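Long-range contact in pilus tip adhesin Cpa (Streptococcus pyogenes, PDB 4C0Z), which forms part of the streptococcal pilus tip and mediates adhesion to host cells by binding surface targets covalently through reactive thioester bonds: residues Y54-T59 with N205-E210. Numbering follows the deposited sequence.
Sequences YCFNLT and NLLSAE. With SPD (spermidine), chain B.
N57 OD1 faces two N-H groups of N205 at once: ND2, 2.7 Å from OD1 but in a bent, weak bond, and the backbone N, also weakly. The two amide planes stand 74° apart, so the side chains cross instead of pairing flat. Stronger partners hold their other polar atoms, L87 O for N57 ND2 and S198 N for N205 OD1.

Beside this pair, F56 N donates to N205 O. A chi1 of 64°, with CG between the backbone N and carbonyl carbon, turns the F56 ring back toward 205-207, where one face meets N205 CB in a CH-pi contact (3.5 Å from CZ). L206 O meets the ring edge 3.6 Å from CE1, while L207 CD2 approaches CD1 obliquely at 3.8 Å.

Further along, the antiparallel strands join through Y54 and L207, a hydrogen-bonded pair: Y54 N to L207 O is 3.0 Å and L207 N to Y54 O is 2.8 Å. Both side chains lie on the F56 side and reach helix 98-108 at L106; the Y54 ring points off from L207, its OH hydrogen-bonded to Y110 O.

C55 and L206 occupy the opposite face, L206 CD2 resting against C55 CB. C55 SG faces spermidine, 3.7 Å from its C9, and spermidine N10 donates to N57 O at 3.2 Å. C55 and Q204 are the residues of the protein's isoglutamyl cysteine thioester; strand pairing sets C55 beside L206 and so next to loop residue Q204, which it touches, in the spermidine-occupied reactive site of Cpa's N-terminal thioester domain.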
ATOM      1  N   TYR I  54      -1.325   9.935  10.391  1.00 36.59           N
ATOM      2  CA  TYR I  54      -1.188   8.549   9.955  1.00 33.88           C
ATOM      3  C   TYR I  54      -2.035   8.409   8.708  1.00 35.59           C
ATOM      4  O   TYR I  54      -3.095   9.037   8.603  1.00 35.96           O
ATOM      5  CB  TYR I  54      -1.611   7.562  11.066  1.00 36.09           C
ATOM      6  CG  TYR I  54      -0.644   7.580  12.232  1.00 38.13           C
ATOM      7  CD1 TYR I  54       0.526   6.825  12.201  1.00 38.54           C
ATOM      8  CD2 TYR I  54      -0.843   8.436  13.319  1.00 41.70           C
ATOM      9  CE1 TYR I  54       1.460   6.890  13.235  1.00 39.93           C
ATOM     10  CE2 TYR I  54       0.071   8.491  14.379  1.00 43.93           C
ATOM     11  CZ  TYR I  54       1.226   7.717  14.330  1.00 51.84           C
ATOM     12  OH  TYR I  54       2.123   7.735  15.379  1.00 49.98           O
ATOM     13  N   CYS I  55      -1.561   7.617   7.752  1.00 30.53           N
ATOM     14  CA  CYS I  55      -2.251   7.438   6.488  1.00 30.03           C
ATOM     15  C   CYS I  55      -3.157   6.227   6.456  1.00 34.49           C
ATOM     16  O   CYS I  55      -3.039   5.328   7.290  1.00 32.20           O
ATOM     17  CB  CYS I  55      -1.252   7.409   5.334  1.00 29.52           C
ATOM     18  SG  CYS I  55      -0.122   6.002   5.375  1.00 34.11           S
ATOM     19  N   PHE I  56      -4.027   6.192   5.442  1.00 33.31           N
ATOM     20  CA  PHE I  56      -4.879   5.066   5.081  1.00 33.81           C
ATOM     21  C   PHE I  56      -5.049   5.047   3.568  1.00 37.40           C
ATOM     22  O   PHE I  56      -4.636   6.010   2.926  1.00 36.39           O
ATOM     23  CB  PHE I  56      -6.177   4.994   5.883  1.00 37.47           C
ATOM     24  CG  PHE I  56      -7.192   6.095   5.759  1.00 39.50           C
ATOM     25  CD1 PHE I  56      -7.060   7.268   6.499  1.00 43.41           C
ATOM     26  CD2 PHE I  56      -8.362   5.898   5.038  1.00 41.90           C
ATOM     27  CE1 PHE I  56      -8.057   8.246   6.471  1.00 45.38           C
ATOM     28  CE2 PHE I  56      -9.359   6.880   5.008  1.00 46.33           C
ATOM     29  CZ  PHE I  56      -9.205   8.042   5.731  1.00 44.30           C
ATOM     30  N   ASN I  57      -5.606   3.951   2.989  1.00 33.01           N
ATOM     31  CA  ASN I  57      -5.731   3.656   1.548  1.00 29.57           C
ATOM     32  C   ASN I  57      -4.373   3.157   1.060  1.00 30.66           C
ATOM     33  O   ASN I  57      -3.610   3.900   0.436  1.00 27.47           O
ATOM     34  CB  ASN I  57      -6.207   4.831   0.700  1.00 30.59           C
ATOM     35  CG  ASN I  57      -7.463   5.513   1.202  1.00 43.34           C
ATOM     36  OD1 ASN I  57      -7.438   6.658   1.627  1.00 37.28           O
ATOM     37  ND2 ASN I  57      -8.579   4.852   1.140  1.00 28.86           N
ATOM     38  N   LEU I  58      -4.060   1.892   1.373  1.00 28.73           N
ATOM     39  CA  LEU I  58      -2.785   1.266   1.026  1.00 27.44           C
ATOM     40  C   LEU I  58      -2.460   1.232  -0.456  1.00 29.55           C
ATOM     41  O   LEU I  58      -1.290   1.137  -0.809  1.00 31.01           O
ATOM     42  CB  LEU I  58      -2.702  -0.155   1.610  1.00 27.74           C
ATOM     43  CG  LEU I  58      -2.557  -0.280   3.113  1.00 31.88           C
ATOM     44  CD1 LEU I  58      -2.589  -1.748   3.519  1.00 32.13           C
ATOM     45  CD2 LEU I  58      -1.266   0.361   3.577  1.00 35.15           C
ATOM     46  N   THR I  59      -3.466   1.277  -1.326  1.00 26.54           N
ATOM     47  CA  THR I  59      -3.224   1.173  -2.767  1.00 26.80           C
ATOM     48  C   THR I  59      -3.002   2.553  -3.408  1.00 28.29           C
ATOM     49  O   THR I  59      -2.793   2.622  -4.611  1.00 28.99           O
ATOM     50  CB  THR I  59      -4.321   0.338  -3.470  1.00 31.20           C
ATOM     51  OG1 THR I  59      -5.527   1.088  -3.467  1.00 31.70           O
ATOM     52  CG2 THR I  59      -4.559  -1.001  -2.804  1.00 29.19           C
ATOM     53  N   ASN I 205      -5.418   9.315   2.091  1.00 30.63           N
ATOM     54  CA  ASN I 205      -6.088  10.201   3.053  1.00 32.83           C
ATOM     55  C   ASN I 205      -5.329  10.079   4.368  1.00 37.29           C
ATOM     56  O   ASN I 205      -4.544   9.147   4.545  1.00 37.41           O
ATOM     57  CB  ASN I 205      -7.554   9.833   3.235  1.00 30.31           C
ATOM     58  CG  ASN I 205      -8.347  10.010   1.987  1.00 40.10           C
ATOM     59  OD1 ASN I 205      -8.396  11.086   1.419  1.00 36.97           O
ATOM     60  ND2 ASN I 205      -8.953   8.949   1.516  1.00 39.70           N
ATOM     61  N   LEU I 206      -5.492  11.050   5.247  1.00 35.34           N
ATOM     62  CA  LEU I 206      -4.771  11.066   6.506  1.00 35.83           C
ATOM     63  C   LEU I 206      -5.724  11.143   7.685  1.00 42.31           C
ATOM     64  O   LEU I 206      -6.911  11.440   7.521  1.00 41.57           O
ATOM     65  CB  LEU I 206      -3.750  12.236   6.537  1.00 35.13           C
ATOM     66  CG  LEU I 206      -2.656  12.265   5.473  1.00 36.52           C
ATOM     67  CD1 LEU I 206      -1.880  13.565   5.511  1.00 35.24           C
ATOM     68  CD2 LEU I 206      -1.671  11.113   5.640  1.00 38.20           C
ATOM     69  N   LEU I 207      -5.209  10.839   8.871  1.00 41.99           N
ATOM     70  CA  LEU I 207      -5.984  10.926  10.093  1.00 44.29           C
ATOM     71  C   LEU I 207      -5.105  11.425  11.239  1.00 50.20           C
ATOM     72  O   LEU I 207      -3.900  11.189  11.258  1.00 49.08           O
ATOM     73  CB  LEU I 207      -6.791   9.635  10.428  1.00 45.16           C
ATOM     74  CG  LEU I 207      -6.057   8.305  10.536  1.00 48.36           C
ATOM     75  CD1 LEU I 207      -5.434   8.125  11.922  1.00 49.78           C
ATOM     76  CD2 LEU I 207      -7.008   7.157  10.262  1.00 50.25           C
ATOM     77  N   SER I 208      -5.711  12.162  12.166  1.00 49.40           N
ATOM     78  CA  SER I 208      -5.013  12.756  13.305  1.00 51.30           C
ATOM     79  C   SER I 208      -5.953  12.929  14.485  1.00 57.49           C
ATOM     80  O   SER I 208      -7.162  13.070  14.295  1.00 56.85           O
ATOM     81  CB  SER I 208      -4.418  14.103  12.907  1.00 52.60           C
ATOM     82  OG  SER I 208      -3.501  14.549  13.886  1.00 61.95           O
ATOM     83  N   ALA I 209      -5.401  12.882  15.703  1.00 57.99           N
ATOM     84  CA  ALA I 209      -6.178  13.074  16.927  1.00 62.86           C
ATOM     85  C   ALA I 209      -5.529  14.136  17.799  1.00 72.27           C
ATOM     86  O   ALA I 209      -4.302  14.287  17.782  1.00 71.87           O
ATOM     87  CB  ALA I 209      -6.320  11.772  17.693  1.00 64.84           C
ATOM     88  N   GLU I 210      -6.359  14.896  18.523  1.00 72.93           N
ATOM     89  CA  GLU I 210      -5.901  15.967  19.412  1.00 75.97           C
ATOM     90  C   GLU I 210      -6.859  16.183  20.575  1.00 82.07           C
ATOM     91  O   GLU I 210      -8.027  15.785  20.501  1.00 81.88           O
ATOM     92  CB  GLU I 210      -5.711  17.295  18.619  1.00 76.40           C
ATOM     93  CG  GLU I 210      -7.006  17.970  18.162  1.00 88.30           C
ATOM     94  CD  GLU I 210      -6.917  19.422  17.729  1.00109.01           C
ATOM     95  OE1 GLU I 210      -6.123  20.180  18.335  1.00 87.95           O
ATOM     96  OE2 GLU I 210      -7.691  19.817  16.825  1.00108.42           O
TER
HETATM   97  N1  SPD B1221       3.087  -0.854  -3.776  1.00 28.40           N
HETATM   98  C2  SPD B1221       1.695  -0.690  -4.176  1.00 25.56           C
HETATM   99  C3  SPD B1221       1.000   0.362  -3.294  1.00 24.17           C
HETATM  100  C4  SPD B1221       1.898   1.548  -2.990  1.00 27.71           C
HETATM  101  C5  SPD B1221       1.164   2.384  -1.948  1.00 30.36           C
HETATM  102  N6  SPD B1221       2.019   2.703  -0.816  1.00 32.39           N
HETATM  103  C7  SPD B1221       1.367   3.660   0.119  1.00 27.29           C
HETATM  104  C8  SPD B1221       0.888   2.911   1.407  1.00 29.43           C
HETATM  105  C9  SPD B1221       0.169   3.904   2.371  1.00 36.77           C
HETATM  106  N10 SPD B1221      -0.843   4.731   1.702  1.00 40.81           N